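Local structure of hypothetical glycoside hydrolase (Parabacteroides distasonis, 3TAW) at residues A[142-147]-A[159-164]; A[133-138]-A[146-151]; A[280-285]-A[301-306]; A[261-266]-A[322-327]. The protein is of unknown function but belongs to a glycoside-hydrolase family whose members have a five-bladed beta-propeller fold. One frame throughout, in Å; residues are numbered along the deposited sequence.

Contacts 1 and 2 share strand 143-150, which pairs with strand 131-138 on one flank and strand 157-161 on the other in one four-stranded antiparallel sheet; their centres lie about 8 Å apart, and Ala146 and Val147 serve both. Contacts 3 and 4 come later in the chain and have centres about 7 Å apart, joined through the neighbouring strands 257-265 and 281-288. Both segments of contact 3 fall between the two segments of contact 4. The centres of contacts 1 and 3, on opposite sides of the molecule's centre, are about 28 Å apart. Contacts 1 and 2 thus build one sheet from within, whereas contact 4 ties strand 257-265 to strand 322-330 of a separate sheet.

Contact 1 (A[142-147]-A[159-164]); sequences VPRLAV and FGPAFE. With EDO (1,2-ethanediol), chain K; EDO (1,2-ethanediol), chain L.
Leu145 meets Phe163 at a slant: its CD2 methyl lies 3.9 Å from Phe163 CZ. Alongside, Ala162 turns its methyl toward the strand, where CG2 of Val147 approaches Ala162 CB to 3.9 Å; with CG1 of Val147 anti to the backbone N (chi1 -175°), CG2 is left anti to the carbonyl carbon and faces Ala162. Arg144 and Pro161 run side by side in the same direction, CD of Arg144 4.1 Å from CG of Pro161. The Arg144 guanidinium has Val142 CB over one face and a 1,2-ethanediol carbon over the other, while Lys172 O and Asp173 bind its nitrogens. A second ethanediol, through one hydroxyl, donates to Leu145 O and accepts from Phe163 N. The backbones run antiparallel, with strand directions 161° apart. Ala162 N gives a short bond of 2.7 Å to Leu145 O, Phe159 N binds Val147 O at 2.9 Å, and Val147 N reaches Gly160 O at 3.1 Å. A water bridges Gly160 N to Val147 O. Gly160 adopts a combination of phi and psi that by itself calls for glycine, and the chain then leaves the strand in a type I turn from Pro161 to Glu164. This is a beta hairpin closing the outer edge of a four-stranded antiparallel sheet, consistent with a propeller blade.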
loop_
_atom_site.group_PDB
_atom_site.type_symbol
_atom_site.label_atom_id
_atom_site.label_comp_id
_atom_site.label_asym_id
_atom_site.label_seq_id
_atom_site.Cartn_x
_atom_site.Cartn_y
_atom_site.Cartn_z
ATOM N N VAL A 142 -14.177 -4.172 -12.246
ATOM C CA VAL A 142 -14.236 -3.507 -10.944
ATOM C C VAL A 142 -12.996 -3.896 -10.123
ATOM O O VAL A 142 -12.709 -5.095 -10.002
ATOM C CB VAL A 142 -15.485 -3.932 -10.138
ATOM C CG1 VAL A 142 -15.572 -3.129 -8.844
ATOM C CG2 VAL A 142 -16.803 -3.761 -10.966
ATOM N N PRO A 143 -12.260 -2.902 -9.581
ATOM C CA PRO A 143 -11.206 -3.235 -8.641
ATOM C C PRO A 143 -11.803 -3.481 -7.265
ATOM O O PRO A 143 -12.677 -2.729 -6.811
ATOM C CB PRO A 143 -10.309 -1.992 -8.651
ATOM C CG PRO A 143 -11.247 -0.878 -8.978
ATOM C CD PRO A 143 -12.347 -1.446 -9.802
ATOM N N ARG A 144 -11.365 -4.552 -6.612
ATOM C CA ARG A 144 -11.925 -4.912 -5.318
ATOM C C ARG A 144 -10.822 -5.166 -4.310
ATOM O O ARG A 144 -9.885 -5.923 -4.572
ATOM C CB ARG A 144 -12.824 -6.132 -5.390
ATOM C CG ARG A 144 -14.057 -5.970 -6.308
ATOM C CD ARG A 144 -14.927 -7.209 -6.232
ATOM N NE ARG A 144 -16.203 -7.053 -6.925
ATOM C CZ ARG A 144 -16.407 -7.264 -8.222
ATOM N NH1 ARG A 144 -15.416 -7.637 -9.015
ATOM N NH2 ARG A 144 -17.624 -7.074 -8.738
ATOM N N LEU A 145 -10.951 -4.533 -3.155
ATOM C CA LEU A 145 -10.047 -4.797 -2.046
ATOM C C LEU A 145 -10.324 -6.200 -1.516
ATOM O O LEU A 145 -11.466 -6.517 -1.162
ATOM C CB LEU A 145 -10.302 -3.757 -0.952
ATOM C CG LEU A 145 -9.391 -3.708 0.247
ATOM C CD1 LEU A 145 -7.917 -3.370 -0.158
ATOM C CD2 LEU A 145 -9.966 -2.681 1.226
ATOM N N ALA A 146 -9.286 -7.017 -1.404
ATOM C CA ALA A 146 -9.443 -8.395 -0.962
ATOM C C ALA A 146 -8.369 -8.754 0.061
ATOM O O ALA A 146 -7.378 -8.037 0.230
ATOM C CB ALA A 146 -9.416 -9.359 -2.191
ATOM N N VAL A 147 -8.591 -9.865 0.747
ATOM C CA VAL A 147 -7.757 -10.296 1.857
ATOM C C VAL A 147 -7.196 -11.698 1.641
ATOM O O VAL A 147 -7.910 -12.604 1.193
ATOM C CB VAL A 147 -8.569 -10.316 3.174
ATOM C CG1 VAL A 147 -7.661 -10.649 4.376
ATOM C CG2 VAL A 147 -9.294 -8.952 3.403
ATOM N N PHE A 159 -9.323 -15.148 0.875
ATOM C CA PHE A 159 -10.671 -15.083 1.461
ATOM C C PHE A 159 -11.661 -14.233 0.672
ATOM O O PHE A 159 -12.857 -14.183 1.006
ATOM C CB PHE A 159 -10.576 -14.586 2.903
ATOM C CG PHE A 159 -9.906 -15.557 3.822
ATOM C CD1 PHE A 159 -10.637 -16.574 4.415
ATOM C CD2 PHE A 159 -8.544 -15.468 4.086
ATOM C CE1 PHE A 159 -10.021 -17.499 5.255
ATOM C CE2 PHE A 159 -7.922 -16.380 4.941
ATOM C CZ PHE A 159 -8.667 -17.399 5.524
ATOM N N GLY A 160 -11.186 -13.611 -0.391
ATOM C CA GLY A 160 -12.022 -12.779 -1.237
ATOM C C GLY A 160 -12.153 -11.346 -0.765
ATOM O O GLY A 160 -11.450 -10.917 0.163
ATOM N N PRO A 161 -13.069 -10.597 -1.389
ATOM C CA PRO A 161 -13.208 -9.170 -1.116
ATOM C C PRO A 161 -13.485 -8.845 0.341
ATOM O O PRO A 161 -14.280 -9.534 1.003
ATOM C CB PRO A 161 -14.405 -8.765 -1.995
ATOM C CG PRO A 161 -14.368 -9.761 -3.135
ATOM C CD PRO A 161 -13.938 -11.038 -2.499
ATOM N N ALA A 162 -12.824 -7.801 0.842
ATOM C CA ALA A 162 -12.945 -7.390 2.236
ATOM C C ALA A 162 -14.376 -6.977 2.599
ATOM O O ALA A 162 -14.793 -7.138 3.755
ATOM C CB ALA A 162 -11.993 -6.249 2.520
ATOM N N PHE A 163 -15.107 -6.441 1.618
ATOM C CA PHE A 163 -16.475 -5.930 1.864
ATOM C C PHE A 163 -17.563 -6.786 1.195
ATOM O O PHE A 163 -18.684 -6.298 0.921
ATOM C CB PHE A 163 -16.595 -4.473 1.388
ATOM C CG PHE A 163 -15.481 -3.560 1.867
ATOM C CD1 PHE A 163 -14.997 -3.625 3.166
ATOM C CD2 PHE A 163 -14.946 -2.598 1.027
ATOM C CE1 PHE A 163 -13.991 -2.768 3.597
ATOM C CE2 PHE A 163 -13.918 -1.743 1.457
ATOM C CZ PHE A 163 -13.447 -1.830 2.728
ATOM N N GLU A 164 -17.253 -8.058 0.947
ATOM C CA GLU A 164 -18.207 -8.968 0.295
ATOM C C GLU A 164 -19.490 -9.069 1.110
ATOM O O GLU A 164 -20.594 -8.974 0.560
ATOM C CB GLU A 164 -17.591 -10.365 0.110
ATOM C CG GLU A 164 -18.465 -11.345 -0.716
ATOM C CD GLU A 164 -18.571 -10.989 -2.193
ATOM O OE1 GLU A 164 -17.702 -10.258 -2.724
ATOM O OE2 GLU A 164 -19.516 -11.484 -2.861
HETATM C C1 EDO K . -15.763 -4.202 -2.534
HETATM O O1 EDO K . -15.051 -3.759 -3.672
HETATM C C2 EDO K . -15.231 -5.489 -1.888
HETATM O O2 EDO K . -14.118 -5.350 -1.003
HETATM C C1 EDO L . -17.735 -10.630 -6.533
HETATM O O1 EDO L . -16.945 -10.700 -5.337
HETATM C C2 EDO L . -19.087 -9.986 -6.255
HETATM O O2 EDO L . -19.866 -10.766 -5.347
HETATM O O HOH W 1 -8.637 -12.870 -1.474
#

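Contact 2 (A[133-138]-A[146-151]); sequences LLYTQW and AVATSK
Tyr135 and Gln137 close on the methyl of Ala146, the tightest part of this contact. Gln137 CD comes within 3.4 Å of Ala146 CB, and the same methyl makes a CH-pi contact over the Tyr135 ring, 4.2 Å from its centroid and displaced toward the rim. The Tyr135 ring can lie across the neighbouring strand because CG stands between the backbone N and the carbonyl carbon (chi1 67°). Four backbone bonds hold the strands, a reciprocal pair between Tyr135 and Ala146 and another between Leu133 and Ala148; Leu133 N to Ala148 O measures 2.8 Å and is nearly straight at 171°. On the other face Leu134 and Val147 lie side by side, their CD1 and CG2 methyls 3.8 Å apart. Packing is looser at Ala148, whose CB is 4.1 Å from Tyr135 CE1 and 4.4 Å from Leu133 CD2. Although the contact is buried, a water enters it: the one on Val147 O also donates to Tyr135 OH at 2.8 Å. Glu113 OE2 binds both Tyr135 OH and Gln137 NE2, and Asn112 ND2 binds Gln137 OE1, so helix 110-113 anchors the polar ends. The two strands are the central pair of their sheet, flanked by strands 117-125 and 157-161; Leu133 also packs on Pro121 and Ile123 of the former.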
loop_
_atom_site.group_PDB
_atom_site.type_symbol
_atom_site.label_atom_id
_atom_site.label_comp_id
_atom_site.label_asym_id
_atom_site.label_seq_id
_atom_site.Cartn_x
_atom_site.Cartn_y
_atom_site.Cartn_z
ATOM N N LEU A 133 -2.578 -9.860 4.088
ATOM C CA LEU A 133 -2.339 -9.188 2.829
ATOM C C LEU A 133 -3.639 -8.592 2.334
ATOM O O LEU A 133 -4.638 -9.308 2.171
ATOM C CB LEU A 133 -1.804 -10.218 1.820
ATOM C CG LEU A 133 -1.627 -9.796 0.368
ATOM C CD1 LEU A 133 -0.636 -8.630 0.222
ATOM C CD2 LEU A 133 -1.182 -11.023 -0.483
ATOM N N LEU A 134 -3.622 -7.262 2.148
ATOM C CA LEU A 134 -4.727 -6.507 1.582
ATOM C C LEU A 134 -4.260 -6.033 0.233
ATOM O O LEU A 134 -3.197 -5.412 0.126
ATOM C CB LEU A 134 -5.077 -5.299 2.450
ATOM C CG LEU A 134 -6.075 -5.533 3.599
ATOM C CD1 LEU A 134 -7.534 -5.651 3.077
ATOM C CD2 LEU A 134 -5.693 -6.707 4.468
ATOM N N TYR A 135 -5.041 -6.342 -0.810
ATOM C CA TYR A 135 -4.629 -6.094 -2.190
ATOM C C TYR A 135 -5.845 -5.860 -3.068
ATOM O O TYR A 135 -6.981 -6.051 -2.631
ATOM C CB TYR A 135 -3.817 -7.290 -2.732
ATOM C CG TYR A 135 -4.625 -8.567 -2.896
ATOM C CD1 TYR A 135 -4.893 -9.394 -1.816
ATOM C CD2 TYR A 135 -5.093 -8.963 -4.150
ATOM C CE1 TYR A 135 -5.645 -10.566 -1.961
ATOM C CE2 TYR A 135 -5.819 -10.140 -4.315
ATOM C CZ TYR A 135 -6.089 -10.932 -3.224
ATOM O OH TYR A 135 -6.774 -12.095 -3.398
ATOM N N THR A 136 -5.598 -5.411 -4.293
ATOM C CA THR A 136 -6.668 -5.149 -5.239
ATOM C C THR A 136 -6.800 -6.299 -6.226
ATOM O O THR A 136 -5.814 -6.712 -6.841
ATOM C CB THR A 136 -6.375 -3.904 -6.080
ATOM O OG1 THR A 136 -6.004 -2.823 -5.226
ATOM C CG2 THR A 136 -7.612 -3.525 -6.955
ATOM N N GLN A 137 -8.009 -6.812 -6.360
ATOM C CA GLN A 137 -8.347 -7.782 -7.413
ATOM C C GLN A 137 -8.767 -6.983 -8.628
ATOM O O GLN A 137 -9.615 -6.081 -8.506
ATOM C CB GLN A 137 -9.505 -8.670 -6.969
ATOM C CG GLN A 137 -9.275 -9.406 -5.651
ATOM C CD GLN A 137 -10.440 -10.295 -5.313
ATOM O OE1 GLN A 137 -11.586 -9.816 -5.205
ATOM N NE2 GLN A 137 -10.178 -11.594 -5.135
ATOM N N TRP A 138 -8.196 -7.275 -9.792
ATOM C CA TRP A 138 -8.561 -6.535 -11.010
ATOM C C TRP A 138 -8.930 -7.483 -12.118
ATOM O O TRP A 138 -8.127 -8.317 -12.537
ATOM C CB TRP A 138 -7.425 -5.635 -11.443
ATOM C CG TRP A 138 -7.627 -4.717 -12.636
ATOM C CD1 TRP A 138 -6.701 -4.450 -13.603
ATOM C CD2 TRP A 138 -8.771 -3.885 -12.948
ATOM N NE1 TRP A 138 -7.182 -3.540 -14.478
ATOM C CE2 TRP A 138 -8.445 -3.163 -14.103
ATOM C CE3 TRP A 138 -10.020 -3.677 -12.352
ATOM C CZ2 TRP A 138 -9.335 -2.261 -14.703
ATOM C CZ3 TRP A 138 -10.891 -2.767 -12.925
ATOM C CH2 TRP A 138 -10.547 -2.081 -14.098
ATOM N N ALA A 146 -9.286 -7.017 -1.404
ATOM C CA ALA A 146 -9.443 -8.395 -0.962
ATOM C C ALA A 146 -8.369 -8.754 0.061
ATOM O O ALA A 146 -7.378 -8.037 0.230
ATOM C CB ALA A 146 -9.416 -9.359 -2.191
ATOM N N VAL A 147 -8.591 -9.865 0.747
ATOM C CA VAL A 147 -7.757 -10.296 1.857
ATOM C C VAL A 147 -7.196 -11.698 1.641
ATOM O O VAL A 147 -7.910 -12.604 1.193
ATOM C CB VAL A 147 -8.569 -10.316 3.174
ATOM C CG1 VAL A 147 -7.661 -10.649 4.376
ATOM C CG2 VAL A 147 -9.294 -8.952 3.403
ATOM N N ALA A 148 -5.923 -11.883 1.973
ATOM C CA ALA A 148 -5.339 -13.207 2.021
ATOM C C ALA A 148 -4.452 -13.297 3.244
ATOM O O ALA A 148 -3.943 -12.267 3.737
ATOM C CB ALA A 148 -4.561 -13.524 0.686
ATOM N N THR A 149 -4.309 -14.508 3.784
ATOM C CA THR A 149 -3.441 -14.728 4.927
ATOM C C THR A 149 -2.450 -15.888 4.722
ATOM O O THR A 149 -2.688 -16.799 3.914
ATOM C CB THR A 149 -4.218 -14.942 6.249
ATOM O OG1 THR A 149 -4.845 -16.231 6.250
ATOM C CG2 THR A 149 -5.296 -13.844 6.458
ATOM N N SER A 150 -1.344 -15.829 5.456
ATOM C CA SER A 150 -0.320 -16.880 5.426
ATOM C C SER A 150 0.539 -16.788 6.673
ATOM O O SER A 150 0.550 -15.763 7.349
ATOM C CB SER A 150 0.590 -16.757 4.196
ATOM O OG SER A 150 1.412 -15.607 4.282
ATOM N N LYS A 151 1.261 -17.862 6.961
ATOM C CA LYS A 151 2.249 -17.862 8.042
ATOM C C LYS A 151 3.667 -17.653 7.507
ATOM O O LYS A 151 4.571 -17.327 8.276
ATOM C CB LYS A 151 2.185 -19.174 8.806
ATOM C CG LYS A 151 0.878 -19.412 9.486
ATOM C CD LYS A 151 0.698 -18.416 10.609
ATOM C CE LYS A 151 -0.351 -18.837 11.605
ATOM N NZ LYS A 151 -0.173 -18.038 12.857
HETATM O O HOH W 1 -8.637 -12.870 -1.474
#

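Contact 3 (A[280-285]-A[301-306]); sequences SYCAGQ and DKPFLQ
The backbone of Ala283 is gripped twice by the irregular segment 301-306. Its N donates to Leu305 O at 2.9 Å, and its O accepts from Phe304 N at 2.9 Å; the latter bond is bent, with an angle of 145° at the hydrogen. Ala283 and Leu305 form a single antiparallel bridge, so a loop rather than a full strand lines this part of strand 281-288. In Phe304, CG sits between the backbone N and the carbonyl carbon (chi1 73°), which brings the ring back against the strand. Over the centre of one ring face hangs Gln285 NE2, 3.3 Å above the plane, with amide and ring almost perpendicular at 84°; this is an amino-aromatic contact, and the same nitrogen is hydrogen-bonded to Leu14 O. Leu305 CB is over the opposite face, offset toward the rim, while Gly284 O meets the ring edge, 3.4 Å from Phe304 CE1. Ala283 CB also packs on Phe304 CE1 at 3.5 Å. At the other end Cys282 CB is pressed tightly on Pro303 CB, 3.5 Å away, and Cys282 SG rests 3.8 Å from Gln306 CB. Along its other edge strand 281-288 pairs with strand 257-265, through backbone bonds between Gly264 N and Cys282 O and between Gly284 N and Tyr262 O. Leu305 of the loop packs on Val322 and Val324 of strand 322-330, Ala283 also touches Val324, and Phe304 touches Leu261.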
loop_
_atom_site.group_PDB
_atom_site.type_symbol
_atom_site.label_atom_id
_atom_site.label_comp_id
_atom_site.label_asym_id
_atom_site.label_seq_id
_atom_site.Cartn_x
_atom_site.Cartn_y
_atom_site.Cartn_z
ATOM N N SER A 280 1.170 14.906 -10.081
ATOM C CA SER A 280 2.148 14.035 -9.413
ATOM C C SER A 280 1.586 13.521 -8.102
ATOM O O SER A 280 0.735 14.175 -7.489
ATOM C CB SER A 280 3.482 14.754 -9.196
ATOM O OG SER A 280 3.400 15.789 -8.220
ATOM N N TYR A 281 2.074 12.355 -7.677
ATOM C CA TYR A 281 1.755 11.816 -6.353
ATOM C C TYR A 281 2.930 12.060 -5.408
ATOM O O TYR A 281 4.042 11.527 -5.621
ATOM C CB TYR A 281 1.476 10.319 -6.425
ATOM C CG TYR A 281 0.190 9.845 -7.079
ATOM C CD1 TYR A 281 -0.040 10.014 -8.438
ATOM C CD2 TYR A 281 -0.744 9.117 -6.352
ATOM C CE1 TYR A 281 -1.199 9.525 -9.049
ATOM C CE2 TYR A 281 -1.894 8.627 -6.942
ATOM C CZ TYR A 281 -2.112 8.807 -8.291
ATOM O OH TYR A 281 -3.239 8.297 -8.871
ATOM N N CYS A 282 2.682 12.850 -4.363
ATOM C CA CYS A 282 3.653 13.134 -3.314
ATOM C C CYS A 282 3.049 12.631 -2.017
ATOM O O CYS A 282 1.847 12.682 -1.852
ATOM C CB CYS A 282 3.905 14.629 -3.207
ATOM S SG CYS A 282 4.475 15.404 -4.748
ATOM N N ALA A 283 3.889 12.174 -1.095
ATOM C CA ALA A 283 3.387 11.488 0.074
ATOM C C ALA A 283 3.171 12.424 1.260
ATOM O O ALA A 283 4.019 13.237 1.564
ATOM C CB ALA A 283 4.360 10.326 0.451
ATOM N N GLY A 284 2.038 12.249 1.937
ATOM C CA GLY A 284 1.681 13.022 3.129
ATOM C C GLY A 284 1.461 12.137 4.345
ATOM O O GLY A 284 1.635 10.920 4.298
ATOM N N GLN A 285 1.101 12.763 5.461
ATOM C CA GLN A 285 0.768 12.029 6.681
ATOM C C GLN A 285 -0.382 12.672 7.406
ATOM O O GLN A 285 -0.513 13.887 7.424
ATOM C CB GLN A 285 1.979 11.900 7.632
ATOM C CG GLN A 285 3.159 11.179 6.966
ATOM C CD GLN A 285 4.297 10.893 7.891
ATOM O OE1 GLN A 285 4.128 10.826 9.120
ATOM N NE2 GLN A 285 5.474 10.661 7.305
ATOM N N ASP A 301 0.925 19.863 5.917
ATOM C CA ASP A 301 0.615 20.863 4.883
ATOM C C ASP A 301 1.360 20.605 3.576
ATOM O O ASP A 301 0.899 20.996 2.505
ATOM C CB ASP A 301 1.076 22.257 5.328
ATOM C CG ASP A 301 0.250 22.862 6.432
ATOM O OD1 ASP A 301 -0.939 22.543 6.604
ATOM O OD2 ASP A 301 0.823 23.753 7.101
ATOM N N LYS A 302 2.555 20.022 3.686
ATOM C CA LYS A 302 3.418 19.752 2.537
ATOM C C LYS A 302 3.879 18.297 2.603
ATOM O O LYS A 302 3.975 17.721 3.693
ATOM C CB LYS A 302 4.643 20.655 2.568
ATOM C CG LYS A 302 4.325 22.141 2.431
ATOM C CD LYS A 302 5.576 22.977 2.436
ATOM C CE LYS A 302 5.228 24.426 2.682
ATOM N NZ LYS A 302 6.404 25.325 2.501
ATOM N N PRO A 303 4.169 17.702 1.441
ATOM C CA PRO A 303 4.554 16.289 1.430
ATOM C C PRO A 303 5.904 16.053 2.106
ATOM O O PRO A 303 6.758 16.943 2.104
ATOM C CB PRO A 303 4.629 15.956 -0.062
ATOM C CG PRO A 303 4.832 17.253 -0.755
ATOM C CD PRO A 303 4.184 18.296 0.096
ATOM N N PHE A 304 6.078 14.876 2.693
ATOM C CA PHE A 304 7.339 14.517 3.353
ATOM C C PHE A 304 8.238 13.783 2.357
ATOM O O PHE A 304 9.398 13.573 2.639
ATOM C CB PHE A 304 7.138 13.680 4.605
ATOM C CG PHE A 304 6.730 12.266 4.347
ATOM C CD1 PHE A 304 5.412 11.938 4.138
ATOM C CD2 PHE A 304 7.664 11.251 4.339
ATOM C CE1 PHE A 304 5.037 10.636 3.884
ATOM C CE2 PHE A 304 7.298 9.939 4.110
ATOM C CZ PHE A 304 5.973 9.628 3.884
ATOM N N LEU A 305 7.691 13.421 1.203
ATOM C CA LEU A 305 8.451 12.767 0.129
ATOM C C LEU A 305 7.835 13.201 -1.198
ATOM O O LEU A 305 6.623 13.202 -1.323
ATOM C CB LEU A 305 8.363 11.254 0.265
ATOM C CG LEU A 305 9.339 10.382 -0.542
ATOM C CD1 LEU A 305 10.759 10.472 0.033
ATOM C CD2 LEU A 305 8.855 8.916 -0.543
ATOM N N GLN A 306 8.664 13.567 -2.174
ATOM C CA GLN A 306 8.169 13.983 -3.489
ATOM C C GLN A 306 9.093 13.446 -4.581
ATOM O O GLN A 306 10.256 13.143 -4.304
ATOM C CB GLN A 306 8.072 15.522 -3.580
ATOM C CG GLN A 306 9.414 16.243 -3.577
ATOM C CD GLN A 306 9.290 17.749 -3.841
ATOM O OE1 GLN A 306 9.671 18.545 -2.998
ATOM N NE2 GLN A 306 8.756 18.132 -4.991
#

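Contact 4 (A[261-266]-A[322-327]); sequences LYNGKN and VFVEGL. With EDO (1,2-ethanediol), chain I.
The Asn263 amide lies flat on the Phe323 ring, their planes 13° apart, with ND2 3.5 Å above the ring centre; at the ring's edge, in its plane, is Glu325 OE1. The closest carbons of the stack are Asn263 CG and Phe323 CD1, at 3.6 Å. Two hydrogen bonds also hold the amide against turning. Asn263 OD1 accepts from Val324 N at 2.8 Å, and ND2 donates to Val324 O at 3.1 Å in an almost perfectly straight bond (179°) that uses a lone pair of that carbonyl. With CG anti to its own carbonyl carbon (chi1 -61°), Asn263 extends its amide to the other strand and pairs with both polar backbone atoms of one residue, much as a neighbouring strand would. A water donates to Asn263 OD1 and to Val322 O, giving OD1 a second partner. The amide's flank is close to Val324 CG2, 3.2 Å from OD1. Farther along, Leu261 and Leu327 cross at about a right angle, their CD2 methyls 4.2 Å apart, and Leu336 of strand 333-340 packs on Leu261. The strands run nearly antiparallel but their axes come no closer than 6.5 Å, without beta bridges. Strand 322-330 carries a classic beta bulge at Glu325 and Gly326 opposite Tyr337. Side chains joining strands of separate sheets in this way are consistent with the seam between adjacent blades of a beta propeller.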
loop_
_atom_site.group_PDB
_atom_site.type_symbol
_atom_site.label_atom_id
_atom_site.label_comp_id
_atom_site.label_asym_id
_atom_site.label_seq_id
_atom_site.Cartn_x
_atom_site.Cartn_y
_atom_site.Cartn_z
ATOM N N LEU A 261 0.442 7.231 6.777
ATOM C CA LEU A 261 1.128 7.684 5.589
ATOM C C LEU A 261 0.204 7.450 4.392
ATOM O O LEU A 261 -0.409 6.390 4.254
ATOM C CB LEU A 261 2.454 6.940 5.393
ATOM C CG LEU A 261 3.693 7.450 6.135
ATOM C CD1 LEU A 261 3.511 7.474 7.668
ATOM C CD2 LEU A 261 4.961 6.650 5.801
ATOM N N TYR A 262 0.097 8.456 3.535
ATOM C CA TYR A 262 -0.796 8.369 2.376
ATOM C C TYR A 262 -0.200 9.122 1.199
ATOM O O TYR A 262 0.800 9.841 1.339
ATOM C CB TYR A 262 -2.200 8.853 2.762
ATOM C CG TYR A 262 -2.341 10.346 2.940
ATOM C CD1 TYR A 262 -2.077 10.955 4.173
ATOM C CD2 TYR A 262 -2.750 11.167 1.887
ATOM C CE1 TYR A 262 -2.205 12.299 4.337
ATOM C CE2 TYR A 262 -2.888 12.533 2.053
ATOM C CZ TYR A 262 -2.614 13.098 3.284
ATOM O OH TYR A 262 -2.740 14.442 3.473
ATOM N N ASN A 263 -0.814 8.925 0.046
ATOM C CA ASN A 263 -0.368 9.432 -1.230
ATOM C C ASN A 263 -1.352 10.452 -1.784
ATOM O O ASN A 263 -2.532 10.149 -1.963
ATOM C CB ASN A 263 -0.234 8.248 -2.167
ATOM C CG ASN A 263 0.795 7.246 -1.656
ATOM O OD1 ASN A 263 1.989 7.555 -1.644
ATOM N ND2 ASN A 263 0.343 6.066 -1.192
ATOM N N GLY A 264 -0.861 11.656 -2.002
ATOM C CA GLY A 264 -1.675 12.758 -2.518
ATOM C C GLY A 264 -1.419 12.980 -3.976
ATOM O O GLY A 264 -0.264 13.098 -4.374
ATOM N N LYS A 265 -2.474 13.067 -4.779
ATOM C CA LYS A 265 -2.313 13.441 -6.174
ATOM C C LYS A 265 -2.638 14.936 -6.318
ATOM O O LYS A 265 -3.690 15.384 -5.863
ATOM C CB LYS A 265 -3.228 12.635 -7.077
ATOM C CG LYS A 265 -3.063 13.007 -8.565
ATOM C CD LYS A 265 -3.889 12.111 -9.492
ATOM C CE LYS A 265 -3.869 12.617 -10.924
ATOM N NZ LYS A 265 -4.694 11.722 -11.842
ATOM N N ASN A 266 -1.747 15.673 -6.978
ATOM C CA ASN A 266 -1.877 17.128 -7.140
ATOM C C ASN A 266 -2.771 17.520 -8.314
ATOM O O ASN A 266 -2.541 17.152 -9.458
ATOM C CB ASN A 266 -0.478 17.743 -7.282
ATOM C CG ASN A 266 -0.431 19.239 -7.002
ATOM O OD1 ASN A 266 -1.243 19.782 -6.251
ATOM N ND2 ASN A 266 0.564 19.909 -7.586
ATOM N N VAL A 322 5.876 9.050 -5.933
ATOM C CA VAL A 322 6.624 8.363 -4.887
ATOM C C VAL A 322 5.537 7.751 -4.020
ATOM O O VAL A 322 5.074 8.348 -3.029
ATOM C CB VAL A 322 7.624 9.285 -4.127
ATOM C CG1 VAL A 322 8.782 9.638 -5.031
ATOM C CG2 VAL A 322 6.972 10.562 -3.554
ATOM N N PHE A 323 5.120 6.538 -4.417
ATOM C CA PHE A 323 3.889 5.937 -3.931
ATOM C C PHE A 323 4.203 5.033 -2.739
ATOM O O PHE A 323 4.647 3.888 -2.893
ATOM C CB PHE A 323 3.192 5.159 -5.056
ATOM C CG PHE A 323 1.755 4.841 -4.757
ATOM C CD1 PHE A 323 0.753 5.790 -4.958
ATOM C CD2 PHE A 323 1.416 3.607 -4.216
ATOM C CE1 PHE A 323 -0.571 5.491 -4.662
ATOM C CE2 PHE A 323 0.094 3.300 -3.915
ATOM C CZ PHE A 323 -0.891 4.228 -4.136
ATOM N N VAL A 324 4.018 5.588 -1.546
ATOM C CA VAL A 324 4.434 4.935 -0.317
ATOM C C VAL A 324 3.502 3.802 0.021
ATOM O O VAL A 324 2.299 3.959 -0.017
ATOM C CB VAL A 324 4.606 5.938 0.847
ATOM C CG1 VAL A 324 5.762 6.908 0.513
ATOM C CG2 VAL A 324 3.298 6.662 1.154
ATOM N N GLU A 325 4.069 2.634 0.343
ATOM C CA GLU A 325 3.220 1.439 0.477
ATOM C C GLU A 325 3.735 0.330 1.384
ATOM O O GLU A 325 2.944 -0.512 1.822
ATOM C CB GLU A 325 2.942 0.894 -0.935
ATOM C CG GLU A 325 1.901 -0.229 -1.009
ATOM C CD GLU A 325 1.427 -0.511 -2.445
ATOM O OE1 GLU A 325 1.541 0.386 -3.303
ATOM O OE2 GLU A 325 0.950 -1.651 -2.730
ATOM N N GLY A 326 5.053 0.290 1.622
ATOM C CA GLY A 326 5.691 -0.675 2.520
ATOM C C GLY A 326 6.528 0.068 3.564
ATOM O O GLY A 326 7.206 1.035 3.251
ATOM N N LEU A 327 6.477 -0.375 4.813
ATOM C CA LEU A 327 7.173 0.306 5.904
ATOM C C LEU A 327 7.520 -0.697 6.990
ATOM O O LEU A 327 6.624 -1.394 7.482
ATOM C CB LEU A 327 6.306 1.433 6.463
ATOM C CG LEU A 327 6.898 2.229 7.625
ATOM C CD1 LEU A 327 8.253 2.899 7.235
ATOM C CD2 LEU A 327 5.872 3.282 8.126
HETATM C C1 EDO I . 4.730 -4.470 8.119
HETATM O O1 EDO I . 4.748 -5.626 8.981
HETATM C C2 EDO I . 4.015 -3.279 8.779
HETATM O O2 EDO I . 4.072 -2.065 7.988
HETATM O O HOH W 2 2.593 9.821 -3.103
#